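Local structure of lipoprotein (Colwellia psychrerythraea, 3O0Y) at residues 121-125 and 188-193; 181-185 and 260-265; 446-451 and 588-592; 472-476 and 583-588. The protein is of unknown function but, as a DUF885 lipoprotein of the zincin-like peptidase MA clan, may be a membrane-tethered relative of metallopeptidases. All blocks are in the same frame, centred on the assembly; numbering follows the deposited sequence.

Contact 1 of 4, residues 121-125 and 188-193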
loop_
_atom_site.group_PDB
_atom_site.type_symbol
_atom_site.label_atom_id
_atom_site.label_comp_id
_atom_site.label_asym_id
_atom_site.label_seq_id
_atom_site.Cartn_x
_atom_site.Cartn_y
_atom_site.Cartn_z
ATOM N N ASN A 121 -19.276 -6.509 -13.005
ATOM C CA ASN A 121 -20.087 -5.595 -13.823
ATOM C C ASN A 121 -19.439 -4.255 -14.128
ATOM O O ASN A 121 -19.999 -3.468 -14.892
ATOM C CB ASN A 121 -21.462 -5.415 -13.195
ATOM C CG ASN A 121 -22.245 -6.721 -13.120
ATOM O OD1 ASN A 121 -22.053 -7.656 -13.923
ATOM N ND2 ASN A 121 -23.178 -6.768 -12.185
ATOM N N PHE A 122 -18.210 -4.047 -13.644
ATOM C CA PHE A 122 -17.441 -2.867 -14.007
ATOM C C PHE A 122 -16.222 -3.249 -14.876
ATOM O O PHE A 122 -15.280 -3.922 -14.373
ATOM C CB PHE A 122 -16.937 -2.168 -12.750
ATOM C CG PHE A 122 -18.038 -1.538 -11.916
ATOM C CD1 PHE A 122 -18.293 -0.182 -11.984
ATOM C CD2 PHE A 122 -18.894 -2.348 -11.130
ATOM C CE1 PHE A 122 -19.357 0.385 -11.240
ATOM C CE2 PHE A 122 -19.941 -1.790 -10.419
ATOM C CZ PHE A 122 -20.149 -0.411 -10.445
ATOM N N ASN A 123 -16.164 -2.749 -16.098
ATOM C CA ASN A 123 -14.996 -2.917 -16.929
ATOM C C ASN A 123 -14.036 -1.741 -16.923
ATOM O O ASN A 123 -12.973 -1.807 -17.557
ATOM C CB ASN A 123 -15.380 -3.289 -18.346
ATOM C CG ASN A 123 -15.996 -2.158 -19.089
ATOM O OD1 ASN A 123 -16.408 -1.193 -18.506
ATOM N ND2 ASN A 123 -16.097 -2.293 -20.420
ATOM N N ILE A 124 -14.388 -0.712 -16.147
ATOM C CA ILE A 124 -13.591 0.492 -16.001
ATOM C C ILE A 124 -12.338 0.323 -15.164
ATOM O O ILE A 124 -12.099 -0.740 -14.561
ATOM C CB ILE A 124 -14.469 1.676 -15.471
ATOM C CG1 ILE A 124 -15.208 1.368 -14.127
ATOM C CG2 ILE A 124 -15.560 2.035 -16.504
ATOM C CD1 ILE A 124 -14.385 0.818 -12.930
ATOM N N GLY A 125 -11.499 1.349 -15.190
ATOM C CA GLY A 125 -10.294 1.315 -14.380
ATOM C C GLY A 125 -9.241 0.328 -14.829
ATOM O O GLY A 125 -9.154 -0.023 -16.011
ATOM N N ASP A 188 -13.143 4.346 -20.860
ATOM C CA ASP A 188 -13.867 4.670 -19.655
ATOM C C ASP A 188 -14.644 5.985 -19.759
ATOM O O ASP A 188 -15.807 6.039 -19.406
ATOM C CB ASP A 188 -12.895 4.717 -18.461
ATOM C CG ASP A 188 -12.255 3.377 -18.128
ATOM O OD1 ASP A 188 -12.508 2.344 -18.767
ATOM O OD2 ASP A 188 -11.453 3.381 -17.136
ATOM N N ALA A 189 -14.015 7.020 -20.295
ATOM C CA ALA A 189 -14.687 8.299 -20.515
ATOM C C ALA A 189 -15.907 8.187 -21.468
ATOM O O ALA A 189 -16.920 8.865 -21.269
ATOM C CB ALA A 189 -13.666 9.378 -20.989
ATOM N N ALA A 190 -15.862 7.240 -22.391
ATOM C CA ALA A 190 -16.985 7.002 -23.324
ATOM C C ALA A 190 -18.225 6.496 -22.572
ATOM O O ALA A 190 -19.353 6.731 -23.010
ATOM C CB ALA A 190 -16.586 6.041 -24.421
ATOM N N GLN A 191 -18.000 5.827 -21.440
ATOM C CA GLN A 191 -19.045 5.371 -20.525
ATOM C C GLN A 191 -19.318 6.355 -19.386
ATOM O O GLN A 191 -19.900 5.956 -18.371
ATOM C CB GLN A 191 -18.533 4.136 -19.790
ATOM C CG GLN A 191 -18.564 2.903 -20.515
ATOM C CD GLN A 191 -17.918 1.779 -19.679
ATOM O OE1 GLN A 191 -18.412 1.443 -18.595
ATOM N NE2 GLN A 191 -16.885 1.170 -20.215
ATOM N N ASN A 192 -18.802 7.574 -19.481
ATOM C CA ASN A 192 -18.954 8.596 -18.456
ATOM C C ASN A 192 -18.283 8.236 -17.120
ATOM O O ASN A 192 -18.666 8.707 -16.076
ATOM C CB ASN A 192 -20.412 8.876 -18.180
ATOM C CG ASN A 192 -21.101 9.488 -19.399
ATOM O OD1 ASN A 192 -20.581 10.437 -20.032
ATOM N ND2 ASN A 192 -22.263 8.957 -19.727
ATOM N N TRP A 193 -17.234 7.454 -17.210
ATOM C CA TRP A 193 -16.425 7.176 -16.039
ATOM C C TRP A 193 -15.093 7.920 -16.199
ATOM O O TRP A 193 -14.252 7.567 -17.048
ATOM C CB TRP A 193 -16.183 5.680 -15.970
ATOM C CG TRP A 193 -15.452 5.259 -14.729
ATOM C CD1 TRP A 193 -14.121 5.314 -14.502
ATOM C CD2 TRP A 193 -16.060 4.762 -13.537
ATOM N NE1 TRP A 193 -13.853 4.837 -13.220
ATOM C CE2 TRP A 193 -15.038 4.533 -12.607
ATOM C CE3 TRP A 193 -17.372 4.507 -13.158
ATOM C CZ2 TRP A 193 -15.298 4.001 -11.350
ATOM C CZ3 TRP A 193 -17.634 4.003 -11.925
ATOM C CH2 TRP A 193 -16.605 3.792 -11.005
HETATM O O HOH W 1 -18.527 -0.736 -16.489
#
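Ile-124 sets CG1 over one face of the Trp-193 indole, and this is the tight side of the contact. Ile-124 CG1 stands 3.6 Å from the centroid of the five-membered ring of Trp-193, 17° off the normal, and Ile-124 CD1 reaches the rim of the six-membered ring, 3.7 Å from Trp-193 CZ2. The branch reaches the face because CG1 sits between backbone N and carbonyl carbon (chi1 56°). Phe-122 adds a lighter touch, CE1 to Trp-193 CZ3 at 4.1 Å. The indole follows directly on helix 174-190, which ends in a Schellman motif with Asn-192 as its positive-phi C-prime residue. On the last turn, Asp-188 OD2 accepts the N-H of Gly-125 at 2.8 Å, met from above the carboxylate plane, while OD1 pairs with Lys-184. The indole NE1 is held by the carbonyl of Pro-135. A serine at Trp-193 would probably strand Ile-124 without the surface it rests on and leave the Pro-135 carbonyl without its donor. Toward solvent the contact thins to polar links. Exposed Asn-123 takes a hydrogen bond from Gln-191 NE2 on an in-plane lone pair of OD1 (3.0 Å), and a water accepting from Asn-123 N at 3.1 Å probably donates to Gln-191 OE1.

Contact 2 of 4, residues 181-185 and 260-265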
loop_
_atom_site.group_PDB
_atom_site.type_symbol
_atom_site.label_atom_id
_atom_site.label_comp_id
_atom_site.label_asym_id
_atom_site.label_seq_id
_atom_site.Cartn_x
_atom_site.Cartn_y
_atom_site.Cartn_z
ATOM N N ILE A 181 -2.808 2.920 -22.406
ATOM C CA ILE A 181 -3.352 3.702 -21.263
ATOM C C ILE A 181 -4.364 4.728 -21.743
ATOM O O ILE A 181 -5.511 4.816 -21.244
ATOM C CB ILE A 181 -2.263 4.344 -20.415
ATOM C CG1 ILE A 181 -1.476 3.225 -19.680
ATOM C CG2 ILE A 181 -2.857 5.391 -19.408
ATOM C CD1 ILE A 181 -0.314 3.689 -18.878
ATOM N N ILE A 182 -4.002 5.466 -22.794
ATOM C CA ILE A 182 -4.941 6.416 -23.375
ATOM C C ILE A 182 -6.151 5.745 -23.920
ATOM O O ILE A 182 -7.277 6.230 -23.711
ATOM C CB ILE A 182 -4.239 7.281 -24.489
ATOM C CG1 ILE A 182 -3.193 8.189 -23.821
ATOM C CG2 ILE A 182 -5.294 8.053 -25.298
ATOM C CD1 ILE A 182 -2.059 8.758 -24.802
ATOM N N GLU A 183 -5.968 4.622 -24.591
ATOM C CA GLU A 183 -7.124 3.880 -25.110
ATOM C C GLU A 183 -8.095 3.488 -24.010
ATOM O O GLU A 183 -9.312 3.568 -24.224
ATOM C CB GLU A 183 -6.666 2.626 -25.852
ATOM C CG GLU A 183 -7.649 2.037 -26.793
ATOM C CD GLU A 183 -7.145 0.711 -27.364
ATOM O OE1 GLU A 183 -5.880 0.475 -27.349
ATOM O OE2 GLU A 183 -8.048 -0.097 -27.757
ATOM N N LYS A 184 -7.574 3.022 -22.861
ATOM C CA LYS A 184 -8.444 2.639 -21.722
ATOM C C LYS A 184 -9.101 3.859 -21.060
ATOM O O LYS A 184 -10.289 3.855 -20.781
ATOM C CB LYS A 184 -7.640 1.848 -20.655
ATOM C CG LYS A 184 -8.504 1.142 -19.642
ATOM C CD LYS A 184 -9.571 0.219 -20.237
ATOM C CE LYS A 184 -10.249 -0.630 -19.160
ATOM N NZ LYS A 184 -10.887 0.121 -18.062
ATOM N N GLN A 185 -8.359 4.943 -20.865
ATOM C CA GLN A 185 -8.924 6.170 -20.259
ATOM C C GLN A 185 -10.082 6.715 -21.155
ATOM O O GLN A 185 -11.141 7.132 -20.662
ATOM C CB GLN A 185 -7.845 7.198 -20.222
ATOM C CG GLN A 185 -8.201 8.503 -19.445
ATOM C CD GLN A 185 -7.105 9.550 -19.548
ATOM O OE1 GLN A 185 -6.716 9.947 -20.661
ATOM N NE2 GLN A 185 -6.662 10.064 -18.404
ATOM N N SER A 260 2.162 12.635 -24.581
ATOM C CA SER A 260 0.955 12.080 -25.160
ATOM C C SER A 260 -0.176 11.963 -24.126
ATOM O O SER A 260 -1.362 12.250 -24.368
ATOM C CB SER A 260 1.272 10.623 -25.553
ATOM O OG SER A 260 0.578 10.359 -26.707
ATOM N N VAL A 261 0.167 11.320 -23.017
ATOM C CA VAL A 261 -0.859 11.129 -21.961
ATOM C C VAL A 261 -1.291 12.426 -21.296
ATOM O O VAL A 261 -2.473 12.614 -20.974
ATOM C CB VAL A 261 -0.387 10.097 -20.925
ATOM C CG1 VAL A 261 -1.504 9.800 -19.927
ATOM C CG2 VAL A 261 0.051 8.826 -21.676
ATOM N N GLU A 262 -0.322 13.314 -21.069
ATOM C CA GLU A 262 -0.590 14.630 -20.544
ATOM C C GLU A 262 -1.629 15.349 -21.403
ATOM O O GLU A 262 -2.660 15.822 -20.894
ATOM C CB GLU A 262 0.713 15.405 -20.466
ATOM C CG GLU A 262 0.612 16.762 -19.777
ATOM C CD GLU A 262 1.819 17.636 -20.088
ATOM O OE1 GLU A 262 2.935 17.082 -20.322
ATOM O OE2 GLU A 262 1.659 18.873 -20.077
ATOM N N LYS A 263 -1.422 15.329 -22.706
ATOM C CA LYS A 263 -2.323 16.003 -23.638
ATOM C C LYS A 263 -3.698 15.340 -23.605
ATOM O O LYS A 263 -4.707 16.036 -23.546
ATOM C CB LYS A 263 -1.734 15.965 -25.057
ATOM C CG LYS A 263 -2.601 16.621 -26.143
ATOM C CD LYS A 263 -1.862 16.722 -27.489
ATOM C CE LYS A 263 -2.770 17.426 -28.532
ATOM N NZ LYS A 263 -2.386 17.061 -29.924
ATOM N N ALA A 264 -3.746 14.007 -23.629
ATOM C CA ALA A 264 -5.033 13.307 -23.561
ATOM C C ALA A 264 -5.829 13.669 -22.306
ATOM O O ALA A 264 -7.065 13.859 -22.357
ATOM C CB ALA A 264 -4.817 11.769 -23.680
ATOM N N SER A 265 -5.124 13.685 -21.170
ATOM C CA SER A 265 -5.717 14.018 -19.898
ATOM C C SER A 265 -6.226 15.452 -19.895
ATOM O O SER A 265 -7.369 15.707 -19.462
ATOM C CB SER A 265 -4.699 13.798 -18.783
ATOM O OG SER A 265 -4.363 12.418 -18.701
#
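Ile-182 and Val-261, whose CA atoms are 6.4 Å apart, mark where two helices run side by side in the same direction. The axes of the two segments are inclined by only 14° and come within 10.5 Å, so side chains rather than backbones fill the seam. Ile-182 is the main filler. With CG1 anti to the carbonyl carbon (chi1 -67°) and the chain extended beyond, Ile-182 CD1 reaches the Ser-260 carbonyl, 3.6 Å from its O, and the Val-261 methyl CG2 at 3.8 Å. Ile-182 CG1 leans on Ala-264 CB at 3.9 Å. One turn on, Gln-185 stretches over as an extended chain and offers NE2 to Ser-265 OG in a weak bond, long at 3.3 Å but nearly straight (173°). The hydroxyl is itself oriented: Ser-265 OG donates to Val-261 O at 3.0 Å, and the N-H of Ser-265 reaches that carbonyl from its opposite face. The weak amide bond therefore meets a group already fixed by its own helix. This is helix-to-helix packing between 174-190 and 236-268. Helix 197-210 borders it through Leu-207 on Val-261 and Leu-200 and Ile-204 on Ser-265, and helix 144-154 contributes Leu-145, which touches both Ile-181 and Val-261.

Contact 3 of 4, residues 446-451 and 588-592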
loop_
_atom_site.group_PDB
_atom_site.type_symbol
_atom_site.label_atom_id
_atom_site.label_comp_id
_atom_site.label_asym_id
_atom_site.label_seq_id
_atom_site.Cartn_x
_atom_site.Cartn_y
_atom_site.Cartn_z
ATOM N N TRP A 446 7.384 -7.120 9.929
ATOM C CA TRP A 446 7.288 -8.350 10.657
ATOM C C TRP A 446 6.191 -9.231 9.995
ATOM O O TRP A 446 6.398 -10.422 9.775
ATOM C CB TRP A 446 7.012 -8.084 12.131
ATOM C CG TRP A 446 7.293 -9.250 13.050
ATOM C CD1 TRP A 446 6.370 -10.082 13.629
ATOM C CD2 TRP A 446 8.556 -9.621 13.585
ATOM N NE1 TRP A 446 6.988 -10.946 14.473
ATOM C CE2 TRP A 446 8.327 -10.705 14.459
ATOM C CE3 TRP A 446 9.858 -9.140 13.410
ATOM C CZ2 TRP A 446 9.346 -11.325 15.162
ATOM C CZ3 TRP A 446 10.850 -9.759 14.112
ATOM C CH2 TRP A 446 10.597 -10.793 15.020
ATOM N N GLN A 447 5.067 -8.619 9.678
ATOM C CA GLN A 447 3.907 -9.350 9.147
ATOM C C GLN A 447 4.169 -9.833 7.748
ATOM O O GLN A 447 4.051 -11.057 7.481
ATOM C CB GLN A 447 2.660 -8.502 9.223
ATOM C CG GLN A 447 1.409 -9.087 8.652
ATOM C CD GLN A 447 1.292 -8.844 7.183
ATOM O OE1 GLN A 447 1.122 -7.718 6.746
ATOM N NE2 GLN A 447 1.217 -9.966 6.401
ATOM N N ILE A 448 4.604 -8.917 6.890
ATOM C CA ILE A 448 4.849 -9.291 5.454
ATOM C C ILE A 448 5.950 -10.350 5.309
ATOM O O ILE A 448 5.838 -11.307 4.570
ATOM C CB ILE A 448 5.141 -8.030 4.641
ATOM C CG1 ILE A 448 3.826 -7.289 4.428
ATOM C CG2 ILE A 448 5.854 -8.310 3.278
ATOM C CD1 ILE A 448 3.972 -5.901 3.924
ATOM N N ALA A 449 7.042 -10.182 6.023
ATOM C CA ALA A 449 8.104 -11.130 5.997
ATOM C C ALA A 449 7.705 -12.509 6.516
ATOM O O ALA A 449 8.017 -13.554 5.897
ATOM C CB ALA A 449 9.342 -10.554 6.815
ATOM N N LEU A 450 6.938 -12.553 7.616
ATOM C CA LEU A 450 6.388 -13.844 8.062
ATOM C C LEU A 450 5.492 -14.468 6.987
ATOM O O LEU A 450 5.546 -15.663 6.784
ATOM C CB LEU A 450 5.690 -13.725 9.424
ATOM C CG LEU A 450 6.611 -13.596 10.611
ATOM C CD1 LEU A 450 5.797 -13.189 11.903
ATOM C CD2 LEU A 450 7.458 -14.940 10.854
ATOM N N ASN A 451 4.648 -13.672 6.332
ATOM C CA ASN A 451 3.776 -14.238 5.326
ATOM C C ASN A 451 4.608 -14.810 4.175
ATOM O O ASN A 451 4.298 -15.919 3.714
ATOM C CB ASN A 451 2.866 -13.185 4.789
ATOM C CG ASN A 451 1.680 -13.749 4.033
ATOM O OD1 ASN A 451 1.588 -14.977 3.712
ATOM N ND2 ASN A 451 0.763 -12.872 3.719
ATOM N N LEU A 588 -0.645 -14.235 12.478
ATOM C CA LEU A 588 0.424 -13.935 11.519
ATOM C C LEU A 588 0.862 -15.130 10.671
ATOM O O LEU A 588 1.314 -14.945 9.532
ATOM C CB LEU A 588 1.647 -13.409 12.294
ATOM C CG LEU A 588 1.506 -12.023 12.950
ATOM C CD1 LEU A 588 2.716 -11.694 13.798
ATOM C CD2 LEU A 588 1.349 -10.997 11.834
ATOM N N LEU A 589 0.930 -16.311 11.273
ATOM C CA LEU A 589 1.623 -17.419 10.581
ATOM C C LEU A 589 0.790 -18.087 9.520
ATOM O O LEU A 589 1.271 -18.976 8.794
ATOM C CB LEU A 589 2.219 -18.432 11.571
ATOM C CG LEU A 589 3.254 -17.930 12.617
ATOM C CD1 LEU A 589 3.748 -19.087 13.562
ATOM C CD2 LEU A 589 4.422 -17.131 11.923
ATOM N N ASN A 590 -0.491 -17.728 9.445
ATOM C CA ASN A 590 -1.349 -18.179 8.385
ATOM C C ASN A 590 -1.500 -17.178 7.248
ATOM O O ASN A 590 -2.260 -17.411 6.315
ATOM C CB ASN A 590 -2.717 -18.615 8.967
ATOM C CG ASN A 590 -2.563 -19.696 10.048
ATOM O OD1 ASN A 590 -2.121 -20.794 9.721
ATOM N ND2 ASN A 590 -2.877 -19.407 11.283
ATOM N N GLY A 591 -0.721 -16.108 7.266
ATOM C CA GLY A 591 -0.681 -15.163 6.154
ATOM C C GLY A 591 -1.823 -14.167 6.191
ATOM O O GLY A 591 -2.757 -14.285 6.967
ATOM N N ALA A 592 -1.775 -13.225 5.267
ATOM C CA ALA A 592 -2.826 -12.254 5.090
ATOM C C ALA A 592 -4.053 -12.949 4.519
ATOM O O ALA A 592 -3.966 -13.700 3.541
ATOM C CB ALA A 592 -2.355 -11.085 4.107
HETATM O O HOH W 2 1.042 -12.699 7.840
#
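Leu-588 wedges its two methyls against one side of helix 444-452. Leu-588 CD1 meets Leu-450 CD1 at 3.9 Å and also comes in the ring plane to the edge of Trp-446, 4.0 Å from that residue's CD1. Leu-588 CD2 leans instead on the aliphatic part of Gln-447, 3.7 Å from CG. Next along the chain, Leu-589 extends CD2 to the other methyl of Leu-450, its CD2, also at 3.9 Å. A water makes the polar link: it accepts from Gln-447 NE2 at 3.1 Å and donates to Leu-588 O at 2.8 Å. The bend of the glutamine chain at chi2 (-86°) separates its roles, CG packing on the leucine while the amide reaches the water. These leucines are set by a type I turn from Leu-588 to Gly-591, closed by Gly-591 N to Leu-588 O at 3.3 Å. Gly-591, with positive phi, passes close to Asn-451, their CA atoms 4.6 Å apart, so the turn comes down directly on the helix. Asn-590 ND2 bonds back to Val-586 O, tying the turn to the helix it leaves. The turn links helices 580-588 and 595-608. Beyond it, helix 467-483 backs the site with Tyr-469 against both Gln-447 and Ala-592, while Phe-378 meets the ring of Trp-446.

Contact 4 of 4, residues 472-476 and 583-588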
loop_
_atom_site.group_PDB
_atom_site.type_symbol
_atom_site.label_atom_id
_atom_site.label_comp_id
_atom_site.label_asym_id
_atom_site.label_seq_id
_atom_site.Cartn_x
_atom_site.Cartn_y
_atom_site.Cartn_z
ATOM N N GLY A 472 -4.872 -3.200 9.065
ATOM C CA GLY A 472 -5.373 -3.400 10.369
ATOM C C GLY A 472 -4.326 -4.016 11.289
ATOM O O GLY A 472 -4.198 -3.600 12.465
ATOM N N TRP A 473 -3.522 -4.938 10.753
ATOM C CA TRP A 473 -2.440 -5.540 11.546
ATOM C C TRP A 473 -1.457 -4.446 12.004
ATOM O O TRP A 473 -1.043 -4.428 13.163
ATOM C CB TRP A 473 -1.675 -6.616 10.730
ATOM C CG TRP A 473 -0.389 -6.984 11.514
ATOM C CD1 TRP A 473 0.824 -6.460 11.341
ATOM C CD2 TRP A 473 -0.358 -7.686 12.771
ATOM N NE1 TRP A 473 1.649 -6.842 12.371
ATOM C CE2 TRP A 473 0.942 -7.610 13.244
ATOM C CE3 TRP A 473 -1.276 -8.440 13.459
ATOM C CZ2 TRP A 473 1.317 -8.201 14.448
ATOM C CZ3 TRP A 473 -0.915 -9.016 14.657
ATOM C CH2 TRP A 473 0.377 -8.948 15.091
ATOM N N ALA A 474 -1.045 -3.586 11.083
ATOM C CA ALA A 474 0.009 -2.616 11.418
ATOM C C ALA A 474 -0.512 -1.630 12.462
ATOM O O ALA A 474 0.190 -1.296 13.396
ATOM C CB ALA A 474 0.530 -1.886 10.173
ATOM N N LEU A 475 -1.779 -1.203 12.343
ATOM C CA LEU A 475 -2.363 -0.337 13.377
ATOM C C LEU A 475 -2.515 -1.045 14.727
ATOM O O LEU A 475 -2.196 -0.461 15.802
ATOM C CB LEU A 475 -3.710 0.240 12.843
ATOM C CG LEU A 475 -4.377 1.363 13.598
ATOM C CD1 LEU A 475 -3.397 2.572 13.754
ATOM C CD2 LEU A 475 -5.733 1.713 12.920
ATOM N N TYR A 476 -2.919 -2.343 14.710
ATOM C CA TYR A 476 -2.925 -3.166 15.923
ATOM C C TYR A 476 -1.542 -3.240 16.550
ATOM O O TYR A 476 -1.454 -3.115 17.775
ATOM C CB TYR A 476 -3.503 -4.556 15.625
ATOM C CG TYR A 476 -3.275 -5.560 16.705
ATOM C CD1 TYR A 476 -4.134 -5.661 17.779
ATOM C CD2 TYR A 476 -2.249 -6.453 16.627
ATOM C CE1 TYR A 476 -3.867 -6.583 18.837
ATOM C CE2 TYR A 476 -1.985 -7.371 17.658
ATOM C CZ TYR A 476 -2.836 -7.478 18.722
ATOM O OH TYR A 476 -2.483 -8.361 19.785
ATOM N N PHE A 583 -1.792 -16.223 20.263
ATOM C CA PHE A 583 -2.718 -15.444 19.457
ATOM C C PHE A 583 -1.995 -14.816 18.280
ATOM O O PHE A 583 -2.488 -14.829 17.182
ATOM C CB PHE A 583 -3.375 -14.348 20.317
ATOM C CG PHE A 583 -4.261 -13.409 19.559
ATOM C CD1 PHE A 583 -5.522 -13.846 19.195
ATOM C CD2 PHE A 583 -3.918 -12.100 19.283
ATOM C CE1 PHE A 583 -6.382 -13.042 18.416
ATOM C CE2 PHE A 583 -4.765 -11.279 18.534
ATOM C CZ PHE A 583 -6.040 -11.756 18.131
ATOM N N HIS A 584 -0.837 -14.236 18.535
ATOM C CA HIS A 584 -0.043 -13.669 17.448
ATOM C C HIS A 584 0.368 -14.708 16.398
ATOM O O HIS A 584 0.421 -14.398 15.227
ATOM C CB HIS A 584 1.174 -12.904 18.001
ATOM C CG HIS A 584 0.816 -11.604 18.679
ATOM N ND1 HIS A 584 1.565 -11.034 19.673
ATOM C CD2 HIS A 584 -0.315 -10.855 18.586
ATOM C CE1 HIS A 584 0.970 -9.921 20.079
ATOM N NE2 HIS A 584 -0.184 -9.798 19.447
ATOM N N ASP A 585 0.664 -15.911 16.802
ATOM C CA ASP A 585 1.039 -16.943 15.857
ATOM C C ASP A 585 -0.177 -17.295 14.981
ATOM O O ASP A 585 -0.038 -17.433 13.753
ATOM C CB ASP A 585 1.519 -18.177 16.534
ATOM C CG ASP A 585 2.922 -18.046 17.152
ATOM O OD1 ASP A 585 3.721 -17.125 16.835
ATOM O OD2 ASP A 585 3.244 -18.997 17.900
ATOM N N VAL A 586 -1.374 -17.368 15.580
ATOM C CA VAL A 586 -2.571 -17.645 14.752
ATOM C C VAL A 586 -2.837 -16.514 13.787
ATOM O O VAL A 586 -3.220 -16.759 12.601
ATOM C CB VAL A 586 -3.851 -17.843 15.675
ATOM C CG1 VAL A 586 -5.148 -18.024 14.784
ATOM C CG2 VAL A 586 -3.650 -18.978 16.620
ATOM N N VAL A 587 -2.633 -15.271 14.206
ATOM C CA VAL A 587 -2.924 -14.156 13.325
ATOM C C VAL A 587 -1.904 -14.036 12.155
ATOM O O VAL A 587 -2.242 -13.756 11.024
ATOM C CB VAL A 587 -3.012 -12.836 14.107
ATOM C CG1 VAL A 587 -3.174 -11.590 13.165
ATOM C CG2 VAL A 587 -4.181 -12.914 15.075
ATOM N N LEU A 588 -0.645 -14.235 12.478
ATOM C CA LEU A 588 0.424 -13.935 11.519
ATOM C C LEU A 588 0.862 -15.130 10.671
ATOM O O LEU A 588 1.314 -14.945 9.532
ATOM C CB LEU A 588 1.647 -13.409 12.294
ATOM C CG LEU A 588 1.506 -12.023 12.950
ATOM C CD1 LEU A 588 2.716 -11.694 13.798
ATOM C CD2 LEU A 588 1.349 -10.997 11.834
#
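Trp-473 spreads its six-membered ring beneath Leu-588, whose CD2 stands 3.7 Å from the ring centroid and 9° off the normal, a near-perpendicular CH-pi contact. Leu-588 CD1 covers the outer rim, 3.8 Å from Trp-473 CH2. The indole forms an aromatic cluster with Tyr-476 and His-584, buried between antiparallel helices 467-483 and 580-588, whose local axes are 12.8 Å apart. Across that spacing the touching is done by side chains; Trp-473, with CG anti to the backbone N (chi1 168°), directs its ring toward helix 580-588. Val-587 CG1 touches the ring obliquely, 3.7 Å from Trp-473 CE3. Farther out the indole edge turns to the face of His-584 in an offset edge-to-face pair, planes at 88°. The indole NE1 bonds to Pro-442 O. With an alanine here Leu-588 would probably lose the ring beneath it, the imidazole its edge-on neighbour, and a gap would open between the helices. His-584 is fixed from several directions, since Phe-378 stacks on it and ND1 bonds to Val-377 O. At the polar edge Tyr-476 also receives Arg-567 NH1 at its hydroxyl, and Tyr-476 OH meets His-584 NE2 in a short hydrogen bond of 2.7 Å, lying near the imidazole plane.

The four contacts form two pairs on opposite sides of the chain's centre. Contacts 1 and 2, with centres 14 Å apart, both use helix 174-190, and Lys-184 joins them, its NZ reaching the carbonyls of Asn-123 and Gly-125 in the loop of contact 1; their segments alternate along the chain. Contacts 3 and 4, 8 Å apart, share Leu-588, and contact 4 is nested within the loop that contact 3 closes. Between the pairs the centres are 35 to 41 Å apart and nothing touches. The first pair ties helix 174-190 to helix 236-268 and to the loop before strand 126-128, whereas the second joins helix 580-588 and the turn after it to helices 444-452 and 467-483.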